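Local structure of replicase polyprotein 1a (Avian infectious bronchitis virus, 3LD1) at residues Gly47-Phe52 with Leu58-Gly63; Cys16-Phe21 with Ser80-Leu85; Arg96-Leu101 with Leu132-Ala137; Ala138-Ser143 with Gln196-Leu201. The protein is of unestablished molecular function, but as non-structural protein 2 of the coronavirus replicase polyprotein it probably acts in the infected host cell during viral replication. The protein carries 3 engineered substitutions. All coordinates share one frame; numbering follows the deposited sequence.

Contact 1: Gly47-Phe52 with Leu58-Gly63; sequences GKQFKF and LFLLKG
Phe-50 pairs with Leu-61, and Phe-52 with Phe-59, as hydrogen-bonded pairs of two antiparallel strands, with Lys-51 and Leu-60 forming the non-hydrogen-bonded pair between them. Phe-50 N reaches Leu-61 O at 3.0 Å, and the return bond from Leu-61 N to Phe-50 O is the straighter, at 163°. Phe-59 N approaches Phe-52 O from above the carbonyl plane. Gly-47 CA rests 3.1 Å from Gly-63 O, and a water accepts from Gly-63 N and can donate to Lys-48 O. The side chains of Phe-50, Phe-52 and Leu-61 share one face of the sheet. There Leu-61 CD1 lies 3.4 Å from Phe-52 CD2 and 3.8 Å from Phe-50 CZ; a chi1 of 71° swings the Phe-50 ring across to it. On the other face, Lys-51 and Leu-60 run alongside each other, while Lys-51 CB meets Leu-58 CD1 at 3.8 Å. The aliphatic chain of Lys-62 runs past Gly-47 and Gln-49, with CE 3.3 Å from Gly-47 O. Phe-40 of helix 30-46 packs on Phe-52, and backbone hydrogen bonds join Leu-60 and Lys-62 to strand 4-8. This is a beta hairpin whose first strand lies at the edge of a mixed four-stranded sheet.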
loop_
_atom_site.group_PDB
_atom_site.type_symbol
_atom_site.label_atom_id
_atom_site.label_comp_id
_atom_site.label_asym_id
_atom_site.label_seq_id
_atom_site.Cartn_x
_atom_site.Cartn_y
_atom_site.Cartn_z
ATOM N N GLY A 47 -30.894 7.573 4.398
ATOM C CA GLY A 47 -32.155 8.367 4.455
ATOM C C GLY A 47 -32.831 8.159 5.793
ATOM O O GLY A 47 -33.989 8.557 6.018
ATOM N N LYS A 48 -32.077 7.495 6.663
ATOM C CA LYS A 48 -32.382 7.345 8.046
ATOM C C LYS A 48 -31.648 8.468 8.829
ATOM O O LYS A 48 -30.494 8.880 8.518
ATOM C CB LYS A 48 -31.948 5.959 8.514
ATOM C CG LYS A 48 -31.509 5.929 9.984
ATOM C CD LYS A 48 -32.138 4.728 10.764
ATOM C CE LYS A 48 -31.459 4.565 12.146
ATOM N NZ LYS A 48 -31.778 3.159 12.591
ATOM N N GLN A 49 -32.344 8.991 9.821
ATOM C CA GLN A 49 -31.716 9.889 10.705
ATOM C C GLN A 49 -30.429 9.304 11.265
ATOM O O GLN A 49 -30.316 8.099 11.434
ATOM C CB GLN A 49 -32.672 10.174 11.807
ATOM C CG GLN A 49 -32.135 11.214 12.748
ATOM C CD GLN A 49 -32.930 11.251 14.028
ATOM O OE1 GLN A 49 -34.106 11.574 14.000
ATOM N NE2 GLN A 49 -32.303 10.866 15.147
ATOM N N PHE A 50 -29.447 10.151 11.514
ATOM C CA PHE A 50 -28.208 9.719 12.124
ATOM C C PHE A 50 -27.499 10.973 12.632
ATOM O O PHE A 50 -27.853 12.114 12.258
ATOM C CB PHE A 50 -27.342 9.006 11.106
ATOM C CG PHE A 50 -26.727 9.921 10.040
ATOM C CD1 PHE A 50 -27.451 10.265 8.870
ATOM C CD2 PHE A 50 -25.419 10.386 10.175
ATOM C CE1 PHE A 50 -26.879 11.115 7.844
ATOM C CE2 PHE A 50 -24.809 11.240 9.189
ATOM C CZ PHE A 50 -25.526 11.606 8.018
ATOM N N LYS A 51 -26.495 10.767 13.474
ATOM C CA LYS A 51 -25.857 11.844 14.170
ATOM C C LYS A 51 -24.661 12.413 13.425
ATOM O O LYS A 51 -23.971 11.686 12.741
ATOM C CB LYS A 51 -25.305 11.308 15.473
ATOM C CG LYS A 51 -26.364 11.072 16.579
ATOM C CD LYS A 51 -25.592 10.563 17.867
ATOM C CE LYS A 51 -26.554 9.904 18.858
ATOM N NZ LYS A 51 -26.198 10.522 20.165
ATOM N N PHE A 52 -24.343 13.684 13.643
ATOM C CA PHE A 52 -23.168 14.263 13.068
ATOM C C PHE A 52 -22.469 15.156 14.102
ATOM O O PHE A 52 -22.872 16.272 14.360
ATOM C CB PHE A 52 -23.595 14.977 11.786
ATOM C CG PHE A 52 -22.478 15.616 10.999
ATOM C CD1 PHE A 52 -21.189 15.044 10.937
ATOM C CD2 PHE A 52 -22.729 16.831 10.298
ATOM C CE1 PHE A 52 -20.130 15.681 10.169
ATOM C CE2 PHE A 52 -21.680 17.484 9.555
ATOM C CZ PHE A 52 -20.387 16.898 9.485
ATOM N N LEU A 58 -23.410 18.791 18.267
ATOM C CA LEU A 58 -23.974 17.603 17.675
ATOM C C LEU A 58 -25.170 18.023 16.824
ATOM O O LEU A 58 -26.036 18.733 17.323
ATOM C CB LEU A 58 -24.441 16.668 18.789
ATOM C CG LEU A 58 -25.277 15.420 18.438
ATOM C CD1 LEU A 58 -24.590 14.559 17.353
ATOM C CD2 LEU A 58 -25.492 14.573 19.699
ATOM N N PHE A 59 -25.242 17.629 15.549
ATOM C CA PHE A 59 -26.541 17.805 14.860
ATOM C C PHE A 59 -27.011 16.456 14.452
ATOM O O PHE A 59 -26.233 15.474 14.455
ATOM C CB PHE A 59 -26.522 18.722 13.624
ATOM C CG PHE A 59 -26.133 20.171 13.913
ATOM C CD1 PHE A 59 -27.075 21.183 13.830
ATOM C CD2 PHE A 59 -24.796 20.522 14.208
ATOM C CE1 PHE A 59 -26.696 22.526 14.062
ATOM C CE2 PHE A 59 -24.407 21.841 14.446
ATOM C CZ PHE A 59 -25.351 22.853 14.373
ATOM N N LEU A 60 -28.284 16.412 14.106
ATOM C CA LEU A 60 -28.838 15.228 13.500
ATOM C C LEU A 60 -29.155 15.547 12.027
ATOM O O LEU A 60 -29.742 16.629 11.743
ATOM C CB LEU A 60 -30.115 14.829 14.227
ATOM C CG LEU A 60 -30.139 14.855 15.766
ATOM C CD1 LEU A 60 -31.549 14.380 16.217
ATOM C CD2 LEU A 60 -28.970 14.074 16.463
ATOM N N LEU A 61 -28.792 14.610 11.125
ATOM C CA LEU A 61 -29.099 14.720 9.687
ATOM C C LEU A 61 -29.944 13.571 9.191
ATOM O O LEU A 61 -29.991 12.530 9.788
ATOM C CB LEU A 61 -27.827 14.841 8.820
ATOM C CG LEU A 61 -26.678 15.758 9.273
ATOM C CD1 LEU A 61 -25.328 15.334 8.741
ATOM C CD2 LEU A 61 -26.932 17.167 8.927
ATOM N N LYS A 62 -30.573 13.796 8.061
ATOM C CA LYS A 62 -31.358 12.815 7.362
ATOM C C LYS A 62 -31.365 13.077 5.823
ATOM O O LYS A 62 -31.870 14.121 5.352
ATOM C CB LYS A 62 -32.780 12.917 7.862
ATOM C CG LYS A 62 -33.628 11.727 7.490
ATOM C CD LYS A 62 -35.090 12.070 7.555
ATOM C CE LYS A 62 -35.881 10.835 7.560
ATOM N NZ LYS A 62 -35.972 10.482 8.994
ATOM N N GLY A 63 -30.815 12.135 5.054
ATOM C CA GLY A 63 -30.806 12.292 3.620
ATOM C C GLY A 63 -32.205 12.107 3.093
ATOM O O GLY A 63 -32.920 11.186 3.522
HETATM O O HOH W 1 -29.839 9.493 6.012
#

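Contact 2: Cys16-Phe21 with Ser80-Leu85; sequences CDALFF and SKLADL
No flat group enters the touching surface of Ala-18 and Leu-19 with Leu-82 and Leu-85, whose side-chain contacts are all aliphatic; the rings of residues 16-21 serve other neighbours. Phe-20 meets Trp-133 edge-to-face and Phe-21 meets Tyr-98 in the same manner, so these two rings pack toward helices 128-134 and 93-103. Across the contact, Leu-85 does most of the touching. Its CD2 methyl comes to 3.9 Å from Ala-18 CB and also lies 4.1 Å from Leu-19 N, resting against the backbone of the helix as well as a side chain. With CG opposite the backbone N (chi1 -164°), Leu-85 extends its fork toward helix 13-20, and its second methyl, CD1, stands 4.3 Å from Leu-19 CD1. Leu-82, one turn earlier, adds CD1 at 4.3 Å from Ala-18 CB. The small methyl of Ala-18 thus faces two leucines, and the distances describe ordinary van der Waals packing over a modest area. The start of the second helix is steadied by Asp-84, whose OD2 accepts from the N-cap amide, Lys-81 N, at 2.8 Å through its anti lone pair. The whole is a small, buried leucine-alanine interface between two short helices, helix 13-20 and the N-terminal turn of helix 82-89.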
loop_
_atom_site.group_PDB
_atom_site.type_symbol
_atom_site.label_atom_id
_atom_site.label_comp_id
_atom_site.label_asym_id
_atom_site.label_seq_id
_atom_site.Cartn_x
_atom_site.Cartn_y
_atom_site.Cartn_z
ATOM N N CYS A 16 -21.594 18.809 -0.520
ATOM C CA CYS A 16 -21.369 17.699 0.315
ATOM C C CYS A 16 -20.058 17.832 1.116
ATOM O O CYS A 16 -19.998 17.567 2.322
ATOM C CB CYS A 16 -21.343 16.402 -0.491
ATOM S SG CYS A 16 -21.453 15.191 0.860
ATOM N N ASP A 17 -19.023 18.266 0.438
ATOM C CA ASP A 17 -17.747 18.519 1.082
ATOM C C ASP A 17 -17.834 19.612 2.149
ATOM O O ASP A 17 -17.273 19.472 3.283
ATOM C CB ASP A 17 -16.678 18.976 0.033
ATOM C CG ASP A 17 -16.049 17.818 -0.744
ATOM O OD1 ASP A 17 -15.464 18.105 -1.802
ATOM O OD2 ASP A 17 -16.092 16.653 -0.276
ATOM N N ALA A 18 -18.514 20.710 1.803
ATOM C CA ALA A 18 -18.556 21.783 2.811
ATOM C C ALA A 18 -19.326 21.302 4.016
ATOM O O ALA A 18 -18.910 21.572 5.130
ATOM C CB ALA A 18 -19.147 23.022 2.294
ATOM N N LEU A 19 -20.467 20.631 3.797
ATOM C CA LEU A 19 -21.251 20.066 4.919
ATOM C C LEU A 19 -20.296 19.171 5.704
ATOM O O LEU A 19 -19.945 19.486 6.821
ATOM C CB LEU A 19 -22.412 19.243 4.414
ATOM C CG LEU A 19 -23.215 18.403 5.424
ATOM C CD1 LEU A 19 -23.749 19.260 6.580
ATOM C CD2 LEU A 19 -24.363 17.670 4.678
ATOM N N PHE A 20 -19.795 18.096 5.105
ATOM C CA PHE A 20 -18.896 17.210 5.860
ATOM C C PHE A 20 -17.728 17.929 6.605
ATOM O O PHE A 20 -17.269 17.504 7.669
ATOM C CB PHE A 20 -18.301 16.084 4.974
ATOM C CG PHE A 20 -17.445 15.072 5.773
ATOM C CD1 PHE A 20 -18.059 14.138 6.620
ATOM C CD2 PHE A 20 -16.040 15.101 5.692
ATOM C CE1 PHE A 20 -17.254 13.222 7.354
ATOM C CE2 PHE A 20 -15.223 14.184 6.380
ATOM C CZ PHE A 20 -15.801 13.261 7.238
ATOM N N PHE A 21 -17.229 19.016 6.045
ATOM C CA PHE A 21 -16.082 19.634 6.665
ATOM C C PHE A 21 -16.345 20.391 7.974
ATOM O O PHE A 21 -15.458 21.108 8.480
ATOM C CB PHE A 21 -15.465 20.541 5.640
ATOM C CG PHE A 21 -14.697 19.814 4.616
ATOM C CD1 PHE A 21 -14.231 18.512 4.879
ATOM C CD2 PHE A 21 -14.353 20.442 3.394
ATOM C CE1 PHE A 21 -13.478 17.828 3.892
ATOM C CE2 PHE A 21 -13.615 19.754 2.396
ATOM C CZ PHE A 21 -13.186 18.466 2.647
ATOM N N SER A 80 -28.409 24.889 -2.622
ATOM C CA SER A 80 -27.946 25.675 -1.487
ATOM C C SER A 80 -26.508 26.160 -1.617
ATOM O O SER A 80 -25.711 25.481 -2.279
ATOM C CB SER A 80 -27.993 24.814 -0.261
ATOM O OG SER A 80 -29.282 24.362 -0.120
ATOM N N LYS A 81 -26.154 27.259 -0.935
ATOM C CA LYS A 81 -24.805 27.852 -0.964
ATOM C C LYS A 81 -24.099 27.612 0.351
ATOM O O LYS A 81 -24.669 27.004 1.234
ATOM C CB LYS A 81 -24.872 29.368 -1.187
ATOM C CG LYS A 81 -25.382 29.805 -2.531
ATOM C CD LYS A 81 -24.326 29.625 -3.641
ATOM C CE LYS A 81 -24.590 28.295 -4.381
ATOM N NZ LYS A 81 -25.243 28.574 -5.673
ATOM N N LEU A 82 -22.856 28.086 0.487
ATOM C CA LEU A 82 -22.242 28.075 1.821
ATOM C C LEU A 82 -23.119 28.854 2.806
ATOM O O LEU A 82 -23.236 28.459 3.962
ATOM C CB LEU A 82 -20.803 28.652 1.848
ATOM C CG LEU A 82 -20.077 28.431 3.219
ATOM C CD1 LEU A 82 -20.183 26.998 3.711
ATOM C CD2 LEU A 82 -18.645 28.782 3.331
ATOM N N ALA A 83 -23.711 29.953 2.326
ATOM C CA ALA A 83 -24.566 30.860 3.119
ATOM C C ALA A 83 -25.739 30.103 3.774
ATOM O O ALA A 83 -26.022 30.276 4.968
ATOM C CB ALA A 83 -25.083 32.010 2.235
ATOM N N ASP A 84 -26.400 29.249 3.000
ATOM C CA ASP A 84 -27.576 28.499 3.487
ATOM C C ASP A 84 -27.220 27.521 4.597
ATOM O O ASP A 84 -27.927 27.348 5.593
ATOM C CB ASP A 84 -28.279 27.845 2.304
ATOM C CG ASP A 84 -28.703 28.897 1.229
ATOM O OD1 ASP A 84 -29.501 29.827 1.587
ATOM O OD2 ASP A 84 -28.220 28.848 0.068
ATOM N N LEU A 85 -26.041 26.975 4.426
ATOM C CA LEU A 85 -25.383 26.120 5.342
ATOM C C LEU A 85 -25.018 26.823 6.616
ATOM O O LEU A 85 -25.266 26.286 7.701
ATOM C CB LEU A 85 -24.106 25.655 4.654
ATOM C CG LEU A 85 -23.344 24.476 5.180
ATOM C CD1 LEU A 85 -24.131 23.244 5.041
ATOM C CD2 LEU A 85 -22.180 24.332 4.293
#

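Contact 3: Arg96-Leu101 with Leu132-Ala137; sequences RKYREL and LWLQVA
The side chains of Tyr-98 and Leu-134 slide past each other in opposite directions, each reaching out from its own helix. Tyr-98 carries its ring out with CG opposite the backbone N (chi1 167°), and the ring atom that meets the leucine is CD1, 4.1 Å from Leu-134 CD2. The methyl comes to the ring obliquely. Leu-134 is the central piece, because its forked end divides between two partners: CD2 goes to the tyrosine, and CD1 lies 4.3 Å from Leu-101 CD2. Since Tyr-98 and Leu-101 stand three residues apart on one helix, the leucine addresses two points on the same side of that helix. The backbones stay well separated, with Tyr-98 CA and Leu-134 CA 8.5 Å apart, and the link depends on these side-chain ends. All three residues are buried. Just past Leu-134 the chain folds into a type I turn, closed by Ala-137 N bonding to Leu-134 O at 3.0 Å, which brings the polypeptide round toward its next helix. The phenol OH of Tyr-98 makes a weak hydrogen bond to Asp-17 OD1 of helix 13-20. Lys-97 adds a salt bridge to Glu-130, at the start of helix 128-134. Helix 140-162 packs against both partners, touching Leu-101 through Met-145 and Leu-134 through Val-142 and Ala-146, so the contact sits where helices 93-103, 128-134 and 140-162 come together.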
loop_
_atom_site.group_PDB
_atom_site.type_symbol
_atom_site.label_atom_id
_atom_site.label_comp_id
_atom_site.label_asym_id
_atom_site.label_seq_id
_atom_site.Cartn_x
_atom_site.Cartn_y
_atom_site.Cartn_z
ATOM N N ARG A 96 -14.723 27.503 5.258
ATOM C CA ARG A 96 -14.422 28.759 4.555
ATOM C C ARG A 96 -13.141 28.755 3.778
ATOM O O ARG A 96 -13.145 29.291 2.673
ATOM C CB ARG A 96 -14.539 30.008 5.421
ATOM C CG ARG A 96 -15.957 30.123 6.039
ATOM C CD ARG A 96 -16.076 31.457 6.739
ATOM N NE ARG A 96 -17.432 31.928 6.596
ATOM C CZ ARG A 96 -17.918 32.978 7.231
ATOM N NH1 ARG A 96 -17.149 33.649 8.070
ATOM N NH2 ARG A 96 -19.170 33.334 7.036
ATOM N N LYS A 97 -12.084 28.137 4.298
ATOM C CA LYS A 97 -10.873 28.018 3.512
ATOM C C LYS A 97 -11.151 27.160 2.261
ATOM O O LYS A 97 -10.678 27.457 1.135
ATOM C CB LYS A 97 -9.770 27.434 4.353
ATOM C CG LYS A 97 -9.557 28.270 5.591
ATOM C CD LYS A 97 -8.204 27.971 6.344
ATOM C CE LYS A 97 -8.142 26.510 6.847
ATOM N NZ LYS A 97 -7.057 26.056 7.895
ATOM N N TYR A 98 -12.004 26.154 2.430
ATOM C CA TYR A 98 -12.317 25.325 1.342
ATOM C C TYR A 98 -13.049 26.090 0.288
ATOM O O TYR A 98 -12.840 25.795 -0.939
ATOM C CB TYR A 98 -13.100 24.089 1.798
ATOM C CG TYR A 98 -13.768 23.243 0.702
ATOM C CD1 TYR A 98 -13.020 22.309 -0.071
ATOM C CD2 TYR A 98 -15.173 23.332 0.465
ATOM C CE1 TYR A 98 -13.664 21.481 -1.070
ATOM C CE2 TYR A 98 -15.815 22.510 -0.535
ATOM C CZ TYR A 98 -15.057 21.589 -1.282
ATOM O OH TYR A 98 -15.673 20.796 -2.261
ATOM N N ARG A 99 -13.932 27.011 0.706
ATOM C CA ARG A 99 -14.652 27.817 -0.288
ATOM C C ARG A 99 -13.573 28.611 -1.023
ATOM O O ARG A 99 -13.590 28.744 -2.212
ATOM C CB ARG A 99 -15.627 28.809 0.344
ATOM C CG ARG A 99 -16.773 29.151 -0.632
ATOM C CD ARG A 99 -17.354 30.569 -0.646
ATOM N NE ARG A 99 -17.121 31.405 0.529
ATOM C CZ ARG A 99 -18.069 31.948 1.307
ATOM N NH1 ARG A 99 -19.378 31.726 1.060
ATOM N NH2 ARG A 99 -17.703 32.721 2.342
ATOM N N GLU A 100 -12.578 29.061 -0.287
ATOM C CA GLU A 100 -11.496 29.806 -0.880
ATOM C C GLU A 100 -10.693 28.923 -1.887
ATOM O O GLU A 100 -10.574 29.289 -3.061
ATOM C CB GLU A 100 -10.603 30.453 0.207
ATOM C CG GLU A 100 -9.987 31.769 -0.202
ATOM C CD GLU A 100 -11.096 32.863 -0.346
ATOM O OE1 GLU A 100 -11.915 33.028 0.602
ATOM O OE2 GLU A 100 -11.178 33.529 -1.405
ATOM N N LEU A 101 -10.159 27.773 -1.454
ATOM C CA LEU A 101 -9.475 26.906 -2.424
ATOM C C LEU A 101 -10.265 26.731 -3.724
ATOM O O LEU A 101 -9.663 26.908 -4.788
ATOM C CB LEU A 101 -9.153 25.560 -1.841
ATOM C CG LEU A 101 -8.225 24.582 -2.576
ATOM C CD1 LEU A 101 -6.782 25.103 -2.666
ATOM C CD2 LEU A 101 -8.185 23.259 -1.831
ATOM N N LEU A 132 -5.609 15.984 5.272
ATOM C CA LEU A 132 -6.211 14.654 5.106
ATOM C C LEU A 132 -7.673 14.727 4.654
ATOM O O LEU A 132 -8.072 13.897 3.911
ATOM C CB LEU A 132 -6.009 13.757 6.315
ATOM C CG LEU A 132 -4.798 12.845 6.656
ATOM C CD1 LEU A 132 -3.564 12.670 5.658
ATOM C CD2 LEU A 132 -4.321 13.244 8.089
ATOM N N TRP A 133 -8.472 15.696 5.059
ATOM C CA TRP A 133 -9.886 15.694 4.628
ATOM C C TRP A 133 -9.996 16.092 3.132
ATOM O O TRP A 133 -10.800 15.524 2.334
ATOM C CB TRP A 133 -10.808 16.582 5.503
ATOM C CG TRP A 133 -10.996 16.185 7.033
ATOM C CD1 TRP A 133 -10.744 16.993 8.102
ATOM C CD2 TRP A 133 -11.498 14.943 7.611
ATOM N NE1 TRP A 133 -10.991 16.344 9.284
ATOM C CE2 TRP A 133 -11.486 15.103 9.019
ATOM C CE3 TRP A 133 -11.927 13.717 7.078
ATOM C CZ2 TRP A 133 -11.883 14.100 9.901
ATOM C CZ3 TRP A 133 -12.361 12.739 7.946
ATOM C CH2 TRP A 133 -12.320 12.927 9.361
ATOM N N LEU A 134 -9.157 17.042 2.739
ATOM C CA LEU A 134 -9.050 17.436 1.317
ATOM C C LEU A 134 -8.798 16.173 0.460
ATOM O O LEU A 134 -9.400 15.992 -0.624
ATOM C CB LEU A 134 -7.969 18.510 1.100
ATOM C CG LEU A 134 -8.307 19.839 1.822
ATOM C CD1 LEU A 134 -7.238 20.884 1.664
ATOM C CD2 LEU A 134 -9.670 20.451 1.416
ATOM N N GLN A 135 -7.972 15.290 1.020
ATOM C CA GLN A 135 -7.532 14.124 0.311
ATOM C C GLN A 135 -8.644 13.110 0.264
ATOM O O GLN A 135 -8.528 12.109 -0.437
ATOM C CB GLN A 135 -6.222 13.568 0.873
ATOM C CG GLN A 135 -5.050 14.494 0.615
ATOM C CD GLN A 135 -3.889 14.211 1.564
ATOM O OE1 GLN A 135 -4.138 13.678 2.628
ATOM N NE2 GLN A 135 -2.611 14.548 1.184
ATOM N N VAL A 136 -9.747 13.389 0.943
ATOM C CA VAL A 136 -10.924 12.509 0.800
ATOM C C VAL A 136 -12.143 13.284 0.360
ATOM O O VAL A 136 -13.248 12.761 0.387
ATOM C CB VAL A 136 -11.238 11.650 2.117
ATOM C CG1 VAL A 136 -10.172 10.603 2.323
ATOM C CG2 VAL A 136 -11.271 12.523 3.344
ATOM N N ALA A 137 -11.935 14.522 -0.078
ATOM C CA ALA A 137 -13.022 15.321 -0.575
ATOM C C ALA A 137 -13.752 14.579 -1.681
ATOM O O ALA A 137 -13.108 13.898 -2.411
ATOM C CB ALA A 137 -12.489 16.629 -1.069
#

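Contact 4: Ala138-Ser143 with Gln196-Leu201; sequences AKIQVS and QRIAAL
Ile-198 carries the buried part of this contact, placing its CG2 methyl 3.9 Å from Ser-143 OG. The outer part is looser: Ile-140 CG2 approaches Ile-198 CG1 at 4.2 Å, and Ile-140 itself remains partly exposed. The two branches of Ile-198 are therefore split between a buried serine and a more open isoleucine one turn earlier; at chi1 -73° its CG2 is opposite the backbone N while CG1 sits beside that nitrogen. Gln-196 and Ala-199 lie on the exposed side of helix 194-207. The serine hydroxyl, although pressed against a methyl, keeps polar company in its own helix. A chi1 of 48° folds Ser-143 OG back toward the first turn, where OG is 3.2 Å from Lys-139 O and 3.1 Å from Ile-140 O, and its single proton could serve either carbonyl. Lys-139 O also receives Val-142 N at 2.8 Å and Ser-143 N at 3.0 Å, as expected for the first turn of a helix. Asp-17 binds the backbone amides of Ala-138 and Lys-139 just ahead of that turn. Pro-195 and Leu-194 extend the cover on Ile-140, while Val-142 turns to Tyr-98 and Leu-102, leaving helix 140-162 between helix 194-207 and helix 93-103.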
loop_
_atom_site.group_PDB
_atom_site.type_symbol
_atom_site.label_atom_id
_atom_site.label_comp_id
_atom_site.label_asym_id
_atom_site.label_seq_id
_atom_site.Cartn_x
_atom_site.Cartn_y
_atom_site.Cartn_z
ATOM N N ALA A 138 -15.084 14.659 -1.771
ATOM C CA ALA A 138 -15.830 14.306 -3.008
ATOM C C ALA A 138 -15.423 15.103 -4.274
ATOM O O ALA A 138 -15.494 14.563 -5.394
ATOM C CB ALA A 138 -17.374 14.414 -2.791
ATOM N N LYS A 139 -15.104 16.382 -4.169
ATOM C CA LYS A 139 -14.883 17.079 -5.422
ATOM C C LYS A 139 -13.573 16.654 -6.028
ATOM O O LYS A 139 -12.442 16.812 -5.467
ATOM C CB LYS A 139 -14.995 18.621 -5.375
ATOM C CG LYS A 139 -15.632 19.207 -6.705
ATOM C CD LYS A 139 -15.258 20.610 -7.012
ATOM C CE LYS A 139 -15.957 21.184 -8.272
ATOM N NZ LYS A 139 -17.296 20.450 -8.420
ATOM N N ILE A 140 -13.740 16.089 -7.192
ATOM C CA ILE A 140 -12.645 15.371 -7.767
ATOM C C ILE A 140 -11.414 16.264 -7.866
ATOM O O ILE A 140 -10.283 15.911 -7.448
ATOM C CB ILE A 140 -13.082 14.873 -9.099
ATOM C CG1 ILE A 140 -14.063 13.710 -8.905
ATOM C CG2 ILE A 140 -11.902 14.493 -9.932
ATOM C CD1 ILE A 140 -14.909 13.411 -10.133
ATOM N N GLN A 141 -11.631 17.430 -8.404
ATOM C CA GLN A 141 -10.592 18.362 -8.681
ATOM C C GLN A 141 -9.827 18.729 -7.435
ATOM O O GLN A 141 -8.645 19.061 -7.514
ATOM C CB GLN A 141 -11.285 19.580 -9.343
ATOM C CG GLN A 141 -10.490 20.869 -9.596
ATOM C CD GLN A 141 -11.449 22.113 -9.758
ATOM O OE1 GLN A 141 -11.150 23.036 -10.497
ATOM N NE2 GLN A 141 -12.604 22.099 -9.079
ATOM N N VAL A 142 -10.438 18.610 -6.254
ATOM C CA VAL A 142 -9.685 18.896 -5.050
ATOM C C VAL A 142 -8.948 17.678 -4.547
ATOM O O VAL A 142 -7.717 17.734 -4.256
ATOM C CB VAL A 142 -10.587 19.490 -3.883
ATOM C CG1 VAL A 142 -9.886 19.407 -2.467
ATOM C CG2 VAL A 142 -11.043 20.903 -4.219
ATOM N N SER A 143 -9.659 16.588 -4.379
ATOM C CA SER A 143 -8.986 15.381 -3.903
ATOM C C SER A 143 -7.792 15.027 -4.831
ATOM O O SER A 143 -6.665 14.778 -4.348
ATOM C CB SER A 143 -9.960 14.228 -3.760
ATOM O OG SER A 143 -10.750 14.111 -4.942
ATOM N N GLN A 196 -13.929 7.405 -11.395
ATOM C CA GLN A 196 -13.540 6.045 -10.943
ATOM C C GLN A 196 -12.062 5.797 -10.601
ATOM O O GLN A 196 -11.765 5.122 -9.629
ATOM C CB GLN A 196 -14.031 5.001 -11.951
ATOM C CG GLN A 196 -15.585 4.778 -11.878
ATOM C CD GLN A 196 -16.102 4.360 -10.455
ATOM O OE1 GLN A 196 -15.312 3.950 -9.549
ATOM N NE2 GLN A 196 -17.440 4.442 -10.268
ATOM N N ARG A 197 -11.147 6.362 -11.360
ATOM C CA ARG A 197 -9.737 6.248 -11.022
ATOM C C ARG A 197 -9.417 6.938 -9.740
ATOM O O ARG A 197 -8.504 6.578 -9.030
ATOM C CB ARG A 197 -8.886 6.940 -12.062
ATOM C CG ARG A 197 -8.979 6.356 -13.414
ATOM C CD ARG A 197 -7.680 6.583 -14.199
ATOM N NE ARG A 197 -7.254 7.975 -14.261
ATOM C CZ ARG A 197 -7.802 8.895 -15.033
ATOM N NH1 ARG A 197 -8.835 8.569 -15.794
ATOM N NH2 ARG A 197 -7.317 10.133 -15.025
ATOM N N ILE A 198 -10.167 7.976 -9.434
ATOM C CA ILE A 198 -9.860 8.740 -8.232
ATOM C C ILE A 198 -10.376 7.977 -7.034
ATOM O O ILE A 198 -9.664 7.890 -6.025
ATOM C CB ILE A 198 -10.424 10.155 -8.301
ATOM C CG1 ILE A 198 -9.595 10.988 -9.302
ATOM C CG2 ILE A 198 -10.441 10.773 -6.909
ATOM C CD1 ILE A 198 -8.112 11.149 -8.959
ATOM N N ALA A 199 -11.567 7.375 -7.167
ATOM C CA ALA A 199 -12.108 6.582 -6.101
ATOM C C ALA A 199 -11.222 5.300 -5.853
ATOM O O ALA A 199 -11.115 4.778 -4.734
ATOM C CB ALA A 199 -13.550 6.198 -6.456
ATOM N N ALA A 200 -10.565 4.796 -6.890
ATOM C CA ALA A 200 -9.756 3.611 -6.657
ATOM C C ALA A 200 -8.486 4.029 -5.884
ATOM O O ALA A 200 -7.966 3.327 -5.010
ATOM C CB ALA A 200 -9.413 3.014 -7.987
ATOM N N LEU A 201 -8.049 5.225 -6.177
ATOM C CA LEU A 201 -6.843 5.703 -5.623
ATOM C C LEU A 201 -6.992 6.117 -4.184
ATOM O O LEU A 201 -6.082 5.958 -3.378
ATOM C CB LEU A 201 -6.412 6.889 -6.446
ATOM C CG LEU A 201 -5.016 7.346 -6.288
ATOM C CD1 LEU A 201 -4.141 6.139 -6.646
ATOM C CD2 LEU A 201 -4.932 8.419 -7.288
#

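From the N terminus, contact 2 opens first, at residues 16-21, and closes only at 80-85. Contact 1 opens and closes within that span, a short hairpin loop held inside a larger one, and Phe-52 packs on the backbone carbonyls of Leu-19 and Phe-20 where the two meet. Contact 3 follows in series, closing a mostly helical loop between 96-101 and 132-137, and contact 4 begins at the very next residue and closes at 196-201. None of the four cross. Together they join the N-terminal sheet to the helices packed against it, with helix 13-20 touching the other three contacts and helix 140-162 carrying the connection onward to helix 194-207.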